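Local coordinates for Non-structural protein 5 (Modoc virus, PDB 2WA2) that probably methylates the cap of viral RNA at guanine N7 and at a ribose 2'-O, with S-adenosylmethionine bound as methyl donor, at residues A[19-24]-A[248-253]; A[78-83]-A[149-154]. The protein carries 4 engineered substitutions. All blocks are in the same frame, centred on the assembly; numbering follows the deposited sequence.

The two contacts lie on opposite sides of the chain's centre, their own centres 31 Å apart and their nearest atoms about 17 Å apart, so neither touches the other. Contact 1 ties the N-terminal helix 14-27 to the C-terminal helix 239-254 and thereby closes a loop of more than two hundred residues. Nested inside that loop is contact 2, which packs the segment between helix 66-76 and strand 86-89 against strand 151-154, near the middle of the seven-stranded sheet. One contact thus joins the terminal helices at the periphery, while the other belongs to the methyltransferase core that carries S-adenosylmethionine.

Contact 1: residues A[19-24]-A[248-253]; sequences EIWKRK and RQLLKR
The indole of Trp21 lies against Leu250, whose CD1 methyl sits over one face of the ring. This is a CH-pi contact: CD1 is 4.2 Å from the centroid of the five-membered ring and 24° off the ring normal, displaced toward the rim on the NE1 and CE2 side. Closer to the backbone, Leu250 CB approaches Trp21 CD1 at 3.6 Å, so the leucine meets the pyrrole part of the indole with both its CB and one branch. A chi1 of 166° sets the indole beside its own carbonyl carbon and against Leu250, while CB and CA face a second leucine. That leucine is Leu251, which works mainly through its CD2 methyl. It reaches Trp21 CA at 3.5 Å and Trp21 CB at 3.7 Å, pressing on the root of the side chain and not on the ring. Ile20 and Lys24, one turn apart on helix 14-27, border the same methyl: Ile20 CG2 and Lys24 CD each stand 4.1 Å from Leu251 CD2, and both side chains cross the leucine at about a right angle. Lys24 contributes the aliphatic part of its chain, which bends at its last two torsions. The link between the segments is apolar, and Trp21 NE1 finds its partners beyond them, in weak hydrogen bonds to Tyr36 OH and Asn224 O. The two helix segments run at 33° to each other in roughly the same direction, with axes 9.7 Å apart. Leu17 extends the contact along helix 14-27 by touching Leu251, His227 meets the Trp21 ring edge-to-face, and Tyr36 of helix 30-38 hydrogen-bonds Leu250 O, so the N-terminal helices and the C-terminal helix pack together at the periphery of the domain.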
loop_
_atom_site.group_PDB
_atom_site.type_symbol
_atom_site.label_atom_id
_atom_site.label_comp_id
_atom_site.label_asym_id
_atom_site.label_seq_id
_atom_site.Cartn_x
_atom_site.Cartn_y
_atom_site.Cartn_z
ATOM N N GLU A 19 5.135 -17.417 -5.303
ATOM C CA GLU A 19 6.265 -18.012 -4.616
ATOM C C GLU A 19 7.390 -18.323 -5.577
ATOM O O GLU A 19 8.555 -18.239 -5.197
ATOM C CB GLU A 19 5.878 -19.297 -3.870
ATOM C CG GLU A 19 5.300 -19.056 -2.481
ATOM C CD GLU A 19 4.625 -20.306 -1.906
ATOM O OE1 GLU A 19 5.034 -21.454 -2.263
ATOM O OE2 GLU A 19 3.670 -20.132 -1.113
ATOM N N ILE A 20 7.033 -18.773 -6.783
ATOM C CA ILE A 20 8.022 -18.972 -7.856
ATOM C C ILE A 20 8.729 -17.654 -8.186
ATOM O O ILE A 20 9.976 -17.587 -8.203
ATOM C CB ILE A 20 7.383 -19.576 -9.124
ATOM C CG1 ILE A 20 6.912 -21.012 -8.848
ATOM C CG2 ILE A 20 8.385 -19.525 -10.314
ATOM C CD1 ILE A 20 5.990 -21.578 -10.011
ATOM N N TRP A 21 7.927 -16.597 -8.388
ATOM C CA TRP A 21 8.443 -15.247 -8.629
ATOM C C TRP A 21 9.411 -14.857 -7.521
ATOM O O TRP A 21 10.534 -14.417 -7.813
ATOM C CB TRP A 21 7.309 -14.210 -8.768
ATOM C CG TRP A 21 7.832 -12.777 -8.669
ATOM C CD1 TRP A 21 8.365 -12.036 -9.671
ATOM C CD2 TRP A 21 7.872 -11.955 -7.481
ATOM N NE1 TRP A 21 8.740 -10.779 -9.179
ATOM C CE2 TRP A 21 8.470 -10.723 -7.842
ATOM C CE3 TRP A 21 7.481 -12.150 -6.136
ATOM C CZ2 TRP A 21 8.666 -9.675 -6.914
ATOM C CZ3 TRP A 21 7.696 -11.112 -5.212
ATOM C CH2 TRP A 21 8.273 -9.887 -5.613
ATOM N N LYS A 22 9.022 -15.081 -6.264
ATOM C CA LYS A 22 9.893 -14.682 -5.147
ATOM C C LYS A 22 11.252 -15.416 -5.153
ATOM O O LYS A 22 12.310 -14.813 -4.922
ATOM C CB LYS A 22 9.198 -14.923 -3.818
ATOM C CG LYS A 22 9.944 -14.337 -2.619
ATOM C CD LYS A 22 9.729 -12.826 -2.575
ATOM C CE LYS A 22 10.353 -12.231 -1.397
ATOM N NZ LYS A 22 10.143 -10.746 -1.380
ATOM N N ARG A 23 11.199 -16.722 -5.354
ATOM C CA ARG A 23 12.412 -17.554 -5.310
ATOM C C ARG A 23 13.303 -17.196 -6.494
ATOM O O ARG A 23 14.521 -17.045 -6.352
ATOM C CB ARG A 23 12.039 -19.030 -5.297
ATOM C CG ARG A 23 11.603 -19.492 -3.894
ATOM C CD ARG A 23 11.416 -21.021 -3.789
ATOM N NE ARG A 23 11.309 -21.370 -2.368
ATOM C CZ ARG A 23 10.805 -22.502 -1.862
ATOM N NH1 ARG A 23 10.306 -23.464 -2.648
ATOM N NH2 ARG A 23 10.786 -22.661 -0.538
ATOM N N LYS A 24 12.679 -16.968 -7.645
ATOM C CA LYS A 24 13.428 -16.509 -8.827
ATOM C C LYS A 24 14.024 -15.114 -8.625
ATOM O O LYS A 24 15.175 -14.868 -8.962
ATOM C CB LYS A 24 12.540 -16.548 -10.087
ATOM C CG LYS A 24 12.230 -17.980 -10.555
ATOM C CD LYS A 24 11.347 -18.047 -11.808
ATOM C CE LYS A 24 12.034 -17.530 -13.030
ATOM N NZ LYS A 24 12.798 -18.585 -13.675
ATOM N N ARG A 248 2.005 -13.581 -13.236
ATOM C CA ARG A 248 2.366 -14.007 -14.594
ATOM C C ARG A 248 3.091 -12.883 -15.345
ATOM O O ARG A 248 4.070 -13.129 -16.022
ATOM C CB ARG A 248 1.131 -14.554 -15.337
ATOM C CG ARG A 248 0.637 -15.856 -14.683
ATOM C CD ARG A 248 0.039 -16.872 -15.687
ATOM N NE ARG A 248 -0.627 -17.997 -15.023
ATOM C CZ ARG A 248 -0.128 -19.235 -14.908
ATOM N NH1 ARG A 248 1.061 -19.559 -15.418
ATOM N NH2 ARG A 248 -0.832 -20.160 -14.270
ATOM N N GLN A 249 2.655 -11.641 -15.168
ATOM C CA GLN A 249 3.345 -10.504 -15.762
ATOM C C GLN A 249 4.789 -10.352 -15.275
ATOM O O GLN A 249 5.696 -10.153 -16.079
ATOM C CB GLN A 249 2.565 -9.227 -15.477
ATOM C CG GLN A 249 3.225 -7.974 -15.991
ATOM C CD GLN A 249 2.700 -6.746 -15.264
ATOM O OE1 GLN A 249 2.700 -6.684 -14.024
ATOM N NE2 GLN A 249 2.238 -5.781 -16.019
ATOM N N LEU A 250 4.978 -10.404 -13.954
ATOM C CA LEU A 250 6.303 -10.236 -13.361
ATOM C C LEU A 250 7.235 -11.389 -13.730
ATOM O O LEU A 250 8.409 -11.170 -13.916
ATOM C CB LEU A 250 6.215 -10.082 -11.836
ATOM C CG LEU A 250 5.451 -8.840 -11.341
ATOM C CD1 LEU A 250 5.527 -8.804 -9.839
ATOM C CD2 LEU A 250 6.055 -7.557 -11.980
ATOM N N LEU A 251 6.701 -12.602 -13.843
ATOM C CA LEU A 251 7.501 -13.762 -14.304
ATOM C C LEU A 251 7.929 -13.639 -15.757
ATOM O O LEU A 251 9.093 -13.869 -16.065
ATOM C CB LEU A 251 6.744 -15.072 -14.111
ATOM C CG LEU A 251 6.561 -15.472 -12.648
ATOM C CD1 LEU A 251 5.553 -16.626 -12.535
ATOM C CD2 LEU A 251 7.907 -15.870 -12.051
ATOM N N LYS A 252 6.986 -13.290 -16.635
ATOM C CA LYS A 252 7.293 -13.028 -18.061
ATOM C C LYS A 252 8.372 -11.958 -18.168
ATOM O O LYS A 252 9.270 -12.068 -18.959
ATOM C CB LYS A 252 6.037 -12.570 -18.828
ATOM C CG LYS A 252 6.304 -12.124 -20.273
ATOM C CD LYS A 252 5.122 -11.323 -20.878
ATOM C CE LYS A 252 5.144 -11.350 -22.430
ATOM N NZ LYS A 252 4.234 -12.451 -22.982
ATOM N N ARG A 253 8.278 -10.899 -17.370
ATOM C CA ARG A 253 9.298 -9.860 -17.436
ATOM C C ARG A 253 10.684 -10.353 -17.039
ATOM O O ARG A 253 11.697 -9.767 -17.428
ATOM C CB ARG A 253 8.905 -8.647 -16.605
ATOM C CG ARG A 253 7.797 -7.836 -17.247
ATOM C CD ARG A 253 7.381 -6.659 -16.390
ATOM N NE ARG A 253 6.263 -5.950 -17.000
ATOM C CZ ARG A 253 5.729 -4.846 -16.500
ATOM N NH1 ARG A 253 6.188 -4.324 -15.362
ATOM N NH2 ARG A 253 4.727 -4.265 -17.133
#

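Contact 2: residues A[78-83]-A[149-154]; sequences GGVELK and ADTVLC
Thr151 and Lys83 cross obliquely, and the threonine hydroxyl takes hold of the lysine backbone: Thr151 OG1 donates to Lys83 O at 2.9 Å. The donor lies in the carbonyl plane on a lone pair, with a C=O...OG1 angle of 124°. A chi1 of -47° places the hydroxyl beside the threonine's own backbone N and turns its methyl, CG2, the other way, into an apolar cluster. There Thr151 CG2 meets Leu82 CD2 at 3.9 Å and Val80 CG2 at 4.0 Å, each side chain crossing the threonine at about a right angle. Leu82 CD2 also touches Leu153 CD2 at 3.8 Å, again with the two chains nearly perpendicular, so this one methyl lies against both Thr151 and Leu153. Ile74 and Leu71 of helix 66-76 continue the apolar layer beside Val80 and Leu153.

On the polar side, Lys83 crosses Asp150 at about a right angle. The bend at the end of the lysine chain brings NZ to Asp150 O, at 3.3 Å, for a weak hydrogen bond, while the carboxylate lies beyond salt-bridge distance from NZ and is held through OD2, which accepts from Thr85 N. A water adds a bridge of its own, donating to Glu81 O at 2.6 Å and to Asp150 O, so that this last carbonyl is approached by both water and lysine. Thr85 and Val87 bond to the backbone of Thr151, as neighbouring parallel strands do. The segment after the Schellman end of helix 66-76 thus passes over strand 151-154 on its way into strand 86-89, the first strand of the Rossmann-like FtsJ methyltransferase fold, with the Leu153 side chain about 8 Å from bound S-adenosylmethionine.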
loop_
_atom_site.group_PDB
_atom_site.type_symbol
_atom_site.label_atom_id
_atom_site.label_comp_id
_atom_site.label_asym_id
_atom_site.label_seq_id
_atom_site.Cartn_x
_atom_site.Cartn_y
_atom_site.Cartn_z
ATOM N N GLY A 78 -9.321 6.829 -9.959
ATOM C CA GLY A 78 -10.519 6.656 -9.132
ATOM C C GLY A 78 -10.446 5.496 -8.148
ATOM O O GLY A 78 -11.481 4.974 -7.726
ATOM N N GLY A 79 -9.224 5.112 -7.768
ATOM C CA GLY A 79 -8.995 4.068 -6.773
ATOM C C GLY A 79 -9.418 4.460 -5.380
ATOM O O GLY A 79 -9.802 3.616 -4.575
ATOM N N VAL A 80 -9.363 5.753 -5.081
ATOM C CA VAL A 80 -9.676 6.229 -3.729
ATOM C C VAL A 80 -10.102 7.687 -3.745
ATOM O O VAL A 80 -9.420 8.530 -4.337
ATOM C CB VAL A 80 -8.454 6.040 -2.739
ATOM C CG1 VAL A 80 -7.220 6.847 -3.207
ATOM C CG2 VAL A 80 -8.846 6.408 -1.304
ATOM N N GLU A 81 -11.220 7.973 -3.081
ATOM C CA GLU A 81 -11.691 9.344 -2.906
ATOM C C GLU A 81 -11.019 9.948 -1.677
ATOM O O GLU A 81 -11.290 9.551 -0.551
ATOM C CB GLU A 81 -13.222 9.381 -2.786
ATOM C CG GLU A 81 -13.819 10.810 -2.534
ATOM C CD GLU A 81 -13.671 11.790 -3.732
ATOM O OE1 GLU A 81 -13.414 11.360 -4.897
ATOM O OE2 GLU A 81 -13.834 13.012 -3.487
ATOM N N LEU A 82 -10.125 10.893 -1.916
ATOM C CA LEU A 82 -9.397 11.543 -0.836
ATOM C C LEU A 82 -10.303 12.665 -0.311
ATOM O O LEU A 82 -10.592 13.614 -1.024
ATOM C CB LEU A 82 -8.026 12.028 -1.346
ATOM C CG LEU A 82 -7.034 10.929 -1.774
ATOM C CD1 LEU A 82 -5.789 11.504 -2.417
ATOM C CD2 LEU A 82 -6.651 9.972 -0.634
ATOM N N LYS A 83 -10.796 12.533 0.917
ATOM C CA LYS A 83 -11.786 13.500 1.428
ATOM C C LYS A 83 -11.879 13.586 2.942
ATOM O O LYS A 83 -11.593 12.615 3.664
ATOM C CB LYS A 83 -13.184 13.190 0.856
ATOM C CG LYS A 83 -13.787 11.919 1.394
ATOM C CD LYS A 83 -15.257 11.783 1.043
ATOM C CE LYS A 83 -15.694 10.343 1.124
ATOM N NZ LYS A 83 -15.742 9.821 2.533
ATOM N N ALA A 149 -12.537 9.004 10.675
ATOM C CA ALA A 149 -11.840 9.333 9.439
ATOM C C ALA A 149 -12.717 8.983 8.274
ATOM O O ALA A 149 -13.367 7.938 8.283
ATOM C CB ALA A 149 -10.482 8.566 9.312
ATOM N N ASP A 150 -12.677 9.848 7.264
ATOM C CA ASP A 150 -13.413 9.651 6.021
ATOM C C ASP A 150 -12.613 8.897 4.964
ATOM O O ASP A 150 -13.207 8.335 4.017
ATOM C CB ASP A 150 -13.834 11.000 5.490
ATOM C CG ASP A 150 -14.617 11.782 6.527
ATOM O OD1 ASP A 150 -15.768 11.392 6.764
ATOM O OD2 ASP A 150 -14.051 12.719 7.131
ATOM N N THR A 151 -11.277 8.884 5.129
ATOM C CA THR A 151 -10.368 8.208 4.208
ATOM C C THR A 151 -9.256 7.553 5.034
ATOM O O THR A 151 -8.616 8.213 5.847
ATOM C CB THR A 151 -9.683 9.187 3.241
ATOM O OG1 THR A 151 -10.639 10.099 2.677
ATOM C CG2 THR A 151 -8.960 8.437 2.154
ATOM N N VAL A 152 -9.043 6.258 4.821
ATOM C CA VAL A 152 -7.966 5.547 5.526
ATOM C C VAL A 152 -6.873 5.151 4.537
ATOM O O VAL A 152 -7.112 4.350 3.632
ATOM C CB VAL A 152 -8.511 4.332 6.260
ATOM C CG1 VAL A 152 -7.361 3.498 6.871
ATOM C CG2 VAL A 152 -9.548 4.765 7.282
ATOM N N LEU A 153 -5.686 5.724 4.711
ATOM C CA LEU A 153 -4.523 5.419 3.864
ATOM C C LEU A 153 -3.535 4.624 4.677
ATOM O O LEU A 153 -3.315 4.922 5.841
ATOM C CB LEU A 153 -3.818 6.705 3.372
ATOM C CG LEU A 153 -4.667 7.686 2.551
ATOM C CD1 LEU A 153 -3.798 8.851 2.074
ATOM C CD2 LEU A 153 -5.371 6.988 1.356
ATOM N N CYS A 154 -2.890 3.631 4.060
ATOM C CA CYS A 154 -1.845 2.916 4.790
ATOM C C CYS A 154 -0.853 2.354 3.799
ATOM O O CYS A 154 -1.244 1.639 2.878
ATOM C CB CYS A 154 -2.448 1.782 5.599
ATOM S SG CYS A 154 -1.266 0.842 6.620
HETATM O O HOH W 1 -12.986 8.503 1.040
#